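Probable hydrolase (Pseudomonas aeruginosa, PDB 7AL6) is of unknown function but has an alpha/beta hydrolase fold and is thought to be a hydrolase, possibly a lipolytic one. Local coordinates at residues His34-Asn39 with Ala203-Pro208; Ala166-Met171 with Ile177-Ala182; Arg188-Glu191 with Gly196-Trp199. All coordinates share one frame; numbering follows the deposited sequence.

Overall arrangement
All three contacts touch one another, and all are partly buried. The centre of contact 1 lies nearest the centre of the chain, about 10 Å away; it joins a loop of the central sheet to a 3-10 turn and is sparse, with one buried leucine, an exposed tryptophan and a bridging water. Those of contacts 2 and 3 lie about 18 and 19 Å out, but more of their touching residues are buried, and they share helix 179-189. Contact 2 packs helix against helix through apolar carbons and arginine side chains, whereas contact 3 relies on the backbone bonds of a hairpin. Salt bridge Asp-38 to Arg-170 ties contact 1 to contact 2, and Trp-199 joins contact 3 to contact 2.

Contact 1 of 3, residues His34-Asn39 with Ala203-Pro208; sequences HGWLDN and ARLTLP
With CG trans to its backbone N (chi1 -178°), Trp-36 carries its indole out to the carbonyl of Leu-205, while Leu-205 itself has CG opposite its carbonyl carbon (chi1 -73°) and directs its isobutyl group at Leu-37. The indole meets Leu-205 with an edge: Trp-36 CZ2 comes within 3.5 Å of Leu-205 O, which lies in the plane of the ring. No direct hydrogen bond crosses here. A water does the work instead, accepting from Trp-36 NE1 at 3.3 Å and donating to Leu-205 O at 2.6 Å. The two leucines pass each other in opposite directions, meeting at Leu-37 CD2 and Leu-205 CD1, 4.0 Å apart. On its own side, Leu-37 CG sits 3.7 Å above the Trp-36 ring plane, so the apolar leucine covers one indole face.

Each segment is braced internally. Residues Gly-35 to Asp-38 make a type II beta turn, and Gly-35 O is gripped from opposite faces of its plane by Asp-38 N and by His-34 ND1, the latter at 2.8 Å. In segment 203-208, Ala-203 O accepts from both Thr-206 N and Thr-206 OG1, fixing the 3-10 turn. The His-Gly-Trp sequence after strand 28-33 is consistent with the loop that contributes to the oxyanion hole in related alpha/beta hydrolases, though no such role has been established here.

Segment 34-39 follows strand 28-33 of the central sheet. Segment 203-208 runs between strand 196-199 and helix 215-223, where Leu-205 rests on Tyr-75 and Leu-207 and Pro-208 lean on helix 138-150.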
# COMPACT_ATOMS: atom_id res chain seq x y z
N HIS A 34 18.88 13.76 10.52
CA HIS A 34 18.77 13.77 11.98
C HIS A 34 19.08 12.39 12.57
O HIS A 34 19.29 11.39 11.88
CB HIS A 34 17.38 14.27 12.41
CG HIS A 34 16.25 13.45 11.88
ND1 HIS A 34 15.94 12.21 12.40
CD2 HIS A 34 15.36 13.66 10.87
CE1 HIS A 34 14.93 11.68 11.72
NE2 HIS A 34 14.57 12.54 10.78
N GLY A 35 19.02 12.33 13.89
CA GLY A 35 19.28 11.15 14.73
C GLY A 35 18.10 10.20 14.81
O GLY A 35 17.01 10.57 14.47
N TRP A 36 18.34 9.00 15.29
CA TRP A 36 17.30 7.96 15.42
C TRP A 36 16.19 8.47 16.37
O TRP A 36 16.55 8.99 17.41
CB TRP A 36 17.97 6.70 15.93
CG TRP A 36 17.10 5.50 16.08
CD1 TRP A 36 16.51 4.77 15.10
CD2 TRP A 36 16.86 4.79 17.29
NE1 TRP A 36 15.87 3.70 15.63
CE2 TRP A 36 16.05 3.69 16.98
CE3 TRP A 36 17.18 5.03 18.63
CZ2 TRP A 36 15.59 2.81 17.95
CZ3 TRP A 36 16.73 4.16 19.59
CH2 TRP A 36 15.95 3.06 19.25
N LEU A 37 14.93 8.41 15.96
CA LEU A 37 13.70 8.84 16.69
C LEU A 37 13.62 10.37 16.81
O LEU A 37 12.75 10.82 17.48
CB LEU A 37 13.54 8.17 18.06
CG LEU A 37 13.69 6.66 18.09
CD1 LEU A 37 13.44 6.11 19.48
CD2 LEU A 37 12.80 5.97 17.09
N ASP A 38 14.48 11.14 16.16
CA ASP A 38 14.34 12.59 16.13
C ASP A 38 13.61 12.98 14.85
O ASP A 38 12.87 12.17 14.31
CB ASP A 38 15.72 13.25 16.24
CG ASP A 38 16.38 13.01 17.59
OD1 ASP A 38 15.65 12.61 18.53
OD2 ASP A 38 17.61 13.22 17.72
N ASN A 39 13.84 14.20 14.37
CA ASN A 39 13.17 14.76 13.20
C ASN A 39 13.93 16.01 12.79
O ASN A 39 14.92 16.39 13.42
CB ASN A 39 11.70 15.06 13.47
CG ASN A 39 11.48 15.97 14.65
OD1 ASN A 39 11.94 17.10 14.64
ND2 ASN A 39 10.71 15.50 15.65
N ALA A 203 6.76 1.19 14.94
CA ALA A 203 7.25 0.13 15.81
C ALA A 203 8.35 -0.69 15.16
O ALA A 203 9.16 -1.29 15.86
CB ALA A 203 6.09 -0.78 16.21
N ARG A 204 8.42 -0.72 13.83
CA ARG A 204 9.50 -1.46 13.20
C ARG A 204 10.85 -0.85 13.53
O ARG A 204 11.87 -1.54 13.39
CB ARG A 204 9.30 -1.49 11.67
CG ARG A 204 8.11 -2.35 11.23
CD ARG A 204 7.95 -2.25 9.72
NE ARG A 204 7.16 -1.08 9.37
CZ ARG A 204 6.78 -0.77 8.15
NH1 ARG A 204 7.11 -1.55 7.12
NH2 ARG A 204 6.06 0.33 7.95
N LEU A 205 10.89 0.42 13.93
CA LEU A 205 12.14 1.07 14.26
C LEU A 205 12.82 0.41 15.45
O LEU A 205 14.00 0.67 15.68
CB LEU A 205 11.91 2.55 14.58
CG LEU A 205 11.60 3.38 13.33
CD1 LEU A 205 11.11 4.75 13.63
CD2 LEU A 205 12.83 3.46 12.42
N THR A 206 12.09 -0.41 16.24
CA THR A 206 12.67 -1.12 17.38
C THR A 206 13.28 -2.46 17.01
O THR A 206 13.89 -3.10 17.86
CB THR A 206 11.61 -1.38 18.50
OG1 THR A 206 10.62 -2.34 18.05
CG2 THR A 206 10.93 -0.14 18.88
N LEU A 207 13.07 -2.93 15.78
CA LEU A 207 13.53 -4.25 15.42
C LEU A 207 15.06 -4.25 15.37
O LEU A 207 15.67 -3.24 15.04
CB LEU A 207 12.99 -4.67 14.07
CG LEU A 207 11.48 -4.95 14.01
CD1 LEU A 207 11.04 -4.96 12.53
CD2 LEU A 207 11.12 -6.26 14.68
N PRO A 208 15.69 -5.37 15.70
CA PRO A 208 17.14 -5.47 15.48
C PRO A 208 17.44 -5.81 14.04
O PRO A 208 16.63 -6.44 13.35
CB PRO A 208 17.56 -6.60 16.43
CG PRO A 208 16.36 -7.48 16.55
CD PRO A 208 15.13 -6.56 16.36
O HOH W 1 15.68 1.09 13.68

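Contact 2 of 3, residues Ala166-Met171 with Ile177-Ala182; sequences AVEARM and ISREAA
A pair of consecutive helices, 163-172 and 179-189, lies in the insertion between sheet strands 119-125 and 229-234, where many alpha/beta hydrolases carry a cap. Its second helix starts with Ser-178 as N-cap: Ser-178 OG accepts from Ala-181 N at 3.1 Å and also bonds to Asp-268 O. At the centre of the packing is Ala-182 CB, pressed among three side chains of the first helix, with Met-171 CG at 3.8 Å, Val-167 CG1 at 4.0 Å and the aliphatic part of Arg-170 next to it.

Arginines flank this apolar patch. Arg-170 bends at its second torsion (chi2 61°) toward Ile-177; the two side chains cross at about a right angle, and Ile-177 CD1 sits over one guanidinium face, toward the rim, 3.9 Å from Arg-170 NH1. Its NH2 is spoken for by Asp-38 in a salt bridge. Arg-179 folds at chi3 (-69°), and Met-171 SD sits over the centre of one face of its guanidinium, 4.0 Å above the plane. Met-171 SD and CE both lie 3.7 Å from Arg-179 CA. Glu-168 comes to the edge of the same guanidinium, its carboxylate turned 80° against it; the bond from Arg-179 NH1 to Glu-168 OE1 is long and weak, and the placing of OE1 is doubtful.

The two segments are thus held mainly by carbon and sulfur contacts, and the charges do different jobs: Arg-170 is anchored to the loop after strand 28-33, while the Glu-168 pairing probably adds little.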
# COMPACT_ATOMS: atom_id res chain seq x y z
N ALA A 166 4.80 14.58 27.82
CA ALA A 166 5.43 14.03 26.61
C ALA A 166 6.87 14.52 26.48
O ALA A 166 7.78 13.73 26.17
CB ALA A 166 4.60 14.40 25.38
N VAL A 167 7.09 15.80 26.77
CA VAL A 167 8.42 16.40 26.74
C VAL A 167 9.35 15.72 27.73
O VAL A 167 10.43 15.23 27.38
CB VAL A 167 8.32 17.90 27.03
CG1 VAL A 167 9.67 18.48 27.49
CG2 VAL A 167 7.78 18.63 25.83
N GLU A 168 8.95 15.72 29.01
CA GLU A 168 9.75 15.07 30.04
C GLU A 168 10.02 13.62 29.72
O GLU A 168 11.10 13.11 30.03
CB GLU A 168 9.06 15.21 31.41
CG GLU A 168 9.08 16.65 31.91
CD GLU A 168 7.99 16.97 32.93
OE1 GLU A 168 7.66 18.17 33.06
OE2 GLU A 168 7.49 16.04 33.60
N ALA A 169 9.09 12.93 29.05
CA ALA A 169 9.42 11.56 28.66
C ALA A 169 10.62 11.53 27.71
O ALA A 169 11.39 10.54 27.69
CB ALA A 169 8.20 10.88 28.06
N ARG A 170 10.82 12.59 26.91
CA ARG A 170 11.92 12.63 25.94
C ARG A 170 13.23 13.06 26.59
O ARG A 170 14.30 12.68 26.12
CB ARG A 170 11.56 13.56 24.77
CG ARG A 170 12.63 13.73 23.68
CD ARG A 170 12.98 12.45 22.98
NE ARG A 170 14.04 12.61 21.97
CZ ARG A 170 15.34 12.53 22.24
NH1 ARG A 170 15.74 12.30 23.49
NH2 ARG A 170 16.24 12.67 21.27
N MET A 171 13.18 13.81 27.69
CA MET A 171 14.40 14.16 28.40
C MET A 171 15.01 12.94 29.09
O MET A 171 16.23 12.77 29.09
CB MET A 171 14.12 15.26 29.41
CG MET A 171 13.78 16.54 28.74
SD MET A 171 13.01 17.71 29.84
CE MET A 171 14.52 18.27 30.67
N ILE A 177 19.23 15.28 26.97
CA ILE A 177 19.04 16.48 26.10
C ILE A 177 18.31 17.51 26.95
O ILE A 177 17.62 17.14 27.86
CB ILE A 177 18.33 16.19 24.76
CG1 ILE A 177 16.85 15.88 24.92
CG2 ILE A 177 19.04 15.10 23.98
CD1 ILE A 177 16.05 16.20 23.69
N SER A 178 18.46 18.78 26.62
CA SER A 178 17.85 19.91 27.35
C SER A 178 16.32 19.94 27.15
O SER A 178 15.82 19.33 26.21
CB SER A 178 18.48 21.18 26.92
OG SER A 178 17.93 21.61 25.71
N ARG A 179 15.61 20.62 28.05
CA ARG A 179 14.14 20.75 28.00
C ARG A 179 13.76 21.43 26.68
O ARG A 179 12.86 20.95 26.04
CB ARG A 179 13.59 21.54 29.20
CG ARG A 179 12.07 21.67 29.21
CD ARG A 179 11.46 22.22 30.49
NE ARG A 179 11.59 21.30 31.61
CZ ARG A 179 10.73 20.34 31.92
NH1 ARG A 179 9.62 20.16 31.23
NH2 ARG A 179 10.99 19.56 32.94
N GLU A 180 14.49 22.47 26.29
CA GLU A 180 14.24 23.22 25.05
C GLU A 180 14.44 22.30 23.84
O GLU A 180 13.65 22.39 22.94
CB GLU A 180 15.11 24.47 24.98
CG GLU A 180 14.63 25.57 25.89
CD GLU A 180 15.35 26.88 25.71
OE1 GLU A 180 16.29 26.93 24.94
OE2 GLU A 180 14.95 27.84 26.35
N ALA A 181 15.47 21.48 23.83
CA ALA A 181 15.68 20.50 22.77
C ALA A 181 14.48 19.57 22.65
O ALA A 181 13.98 19.32 21.54
CB ALA A 181 16.96 19.69 23.04
N ALA A 182 14.02 19.03 23.78
CA ALA A 182 12.90 18.10 23.78
C ALA A 182 11.61 18.78 23.34
O ALA A 182 10.85 18.19 22.56
CB ALA A 182 12.77 17.47 25.16

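Contact 3 of 3, residues Arg188-Glu191 with Gly196-Trp199; sequences RGLE and GYTW
Leu-190 can be followed outward from the hairpin it opens. Its CB lies 4.1 Å from Tyr-197 CD1, and CG, anti to the carbonyl carbon, splits the chain toward two neighbours. One branch, CD1, packs on Ala-166. The other, CD2, lies over the face of the Trp-199 five-membered ring in a CH-pi contact, 3.6 Å from the centroid and just 7° off the ring normal.

The backbones run antiparallel. Leu-190 and Trp-199 form a non-hydrogen-bonded pair, Glu-191 and Thr-198 the hydrogen-bonded one next to it: Glu-191 N gives to Thr-198 O at 3.0 Å (168°), and Thr-198 N returns a bond to Glu-191 O at 3.1 Å. Beside them, Trp-199 CA approaches Gly-189 O to 3.3 Å. Having no side chain, Gly-189 lets the indole slide close, with Trp-199 CZ3 4.1 Å from Gly-189 CA.

The first strand continues directly from the end of helix 179-189. Trp-199 NE1 bonds to Ala-166 O of helix 163-172, and Thr-198 OG1 to Pro-158 O. The second subunit reaches in as well: its Val-5 packs on Leu-190, and its Ser-11 bonds to Glu-191 OE2.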
# COMPACT_ATOMS: atom_id res chain seq x y z
N ARG A 188 7.44 18.73 16.14
CA ARG A 188 7.39 17.93 14.91
C ARG A 188 7.24 16.44 15.20
O ARG A 188 7.01 15.74 14.26
CB ARG A 188 8.68 18.19 14.13
CG ARG A 188 8.58 18.05 12.63
CD ARG A 188 9.83 18.43 11.85
NE ARG A 188 9.70 18.07 10.47
CZ ARG A 188 9.38 18.90 9.50
NH1 ARG A 188 9.22 20.18 9.74
NH2 ARG A 188 9.26 18.44 8.28
N GLY A 189 7.35 15.99 16.45
CA GLY A 189 7.35 14.56 16.79
C GLY A 189 6.11 14.04 17.48
O GLY A 189 6.03 12.87 17.71
N LEU A 190 5.17 14.89 17.81
CA LEU A 190 3.94 14.47 18.51
C LEU A 190 2.75 14.42 17.56
O LEU A 190 2.55 15.32 16.72
CB LEU A 190 3.63 15.45 19.65
CG LEU A 190 4.67 15.46 20.77
CD1 LEU A 190 4.22 16.33 21.91
CD2 LEU A 190 4.87 14.05 21.24
N GLU A 191 1.96 13.38 17.70
CA GLU A 191 0.68 13.32 17.06
C GLU A 191 -0.44 13.18 18.07
O GLU A 191 -0.27 12.57 19.12
CB GLU A 191 0.60 12.15 16.07
CG GLU A 191 0.63 10.81 16.67
CD GLU A 191 0.54 9.74 15.58
OE1 GLU A 191 1.61 9.28 15.12
OE2 GLU A 191 -0.57 9.40 15.15
N GLY A 196 -4.85 12.63 24.22
CA GLY A 196 -3.54 13.24 24.37
C GLY A 196 -2.62 13.10 23.19
O GLY A 196 -3.04 13.26 22.04
N TYR A 197 -1.36 12.80 23.48
CA TYR A 197 -0.28 12.81 22.51
C TYR A 197 0.54 11.54 22.62
O TYR A 197 0.64 10.91 23.68
CB TYR A 197 0.63 13.99 22.70
CG TYR A 197 0.03 15.32 22.42
CD1 TYR A 197 -0.16 15.76 21.12
CD2 TYR A 197 -0.34 16.17 23.46
CE1 TYR A 197 -0.70 16.99 20.86
CE2 TYR A 197 -0.89 17.43 23.19
CZ TYR A 197 -1.07 17.83 21.89
OH TYR A 197 -1.63 19.06 21.58
N THR A 198 1.16 11.20 21.51
CA THR A 198 2.07 10.06 21.35
C THR A 198 3.25 10.56 20.52
O THR A 198 3.03 11.36 19.66
CB THR A 198 1.33 8.88 20.72
OG1 THR A 198 0.57 8.22 21.72
CG2 THR A 198 2.23 7.85 20.08
N TRP A 199 4.46 10.10 20.78
CA TRP A 199 5.64 10.45 19.96
C TRP A 199 5.47 9.63 18.68
O TRP A 199 5.53 8.42 18.77
CB TRP A 199 6.96 10.17 20.71
CG TRP A 199 7.35 11.24 21.68
CD1 TRP A 199 7.02 11.32 22.99
CD2 TRP A 199 8.11 12.41 21.39
NE1 TRP A 199 7.53 12.46 23.54
CE2 TRP A 199 8.20 13.15 22.58
CE3 TRP A 199 8.73 12.91 20.25
CZ2 TRP A 199 8.89 14.35 22.66
CZ3 TRP A 199 9.41 14.09 20.32
CH2 TRP A 199 9.49 14.80 21.51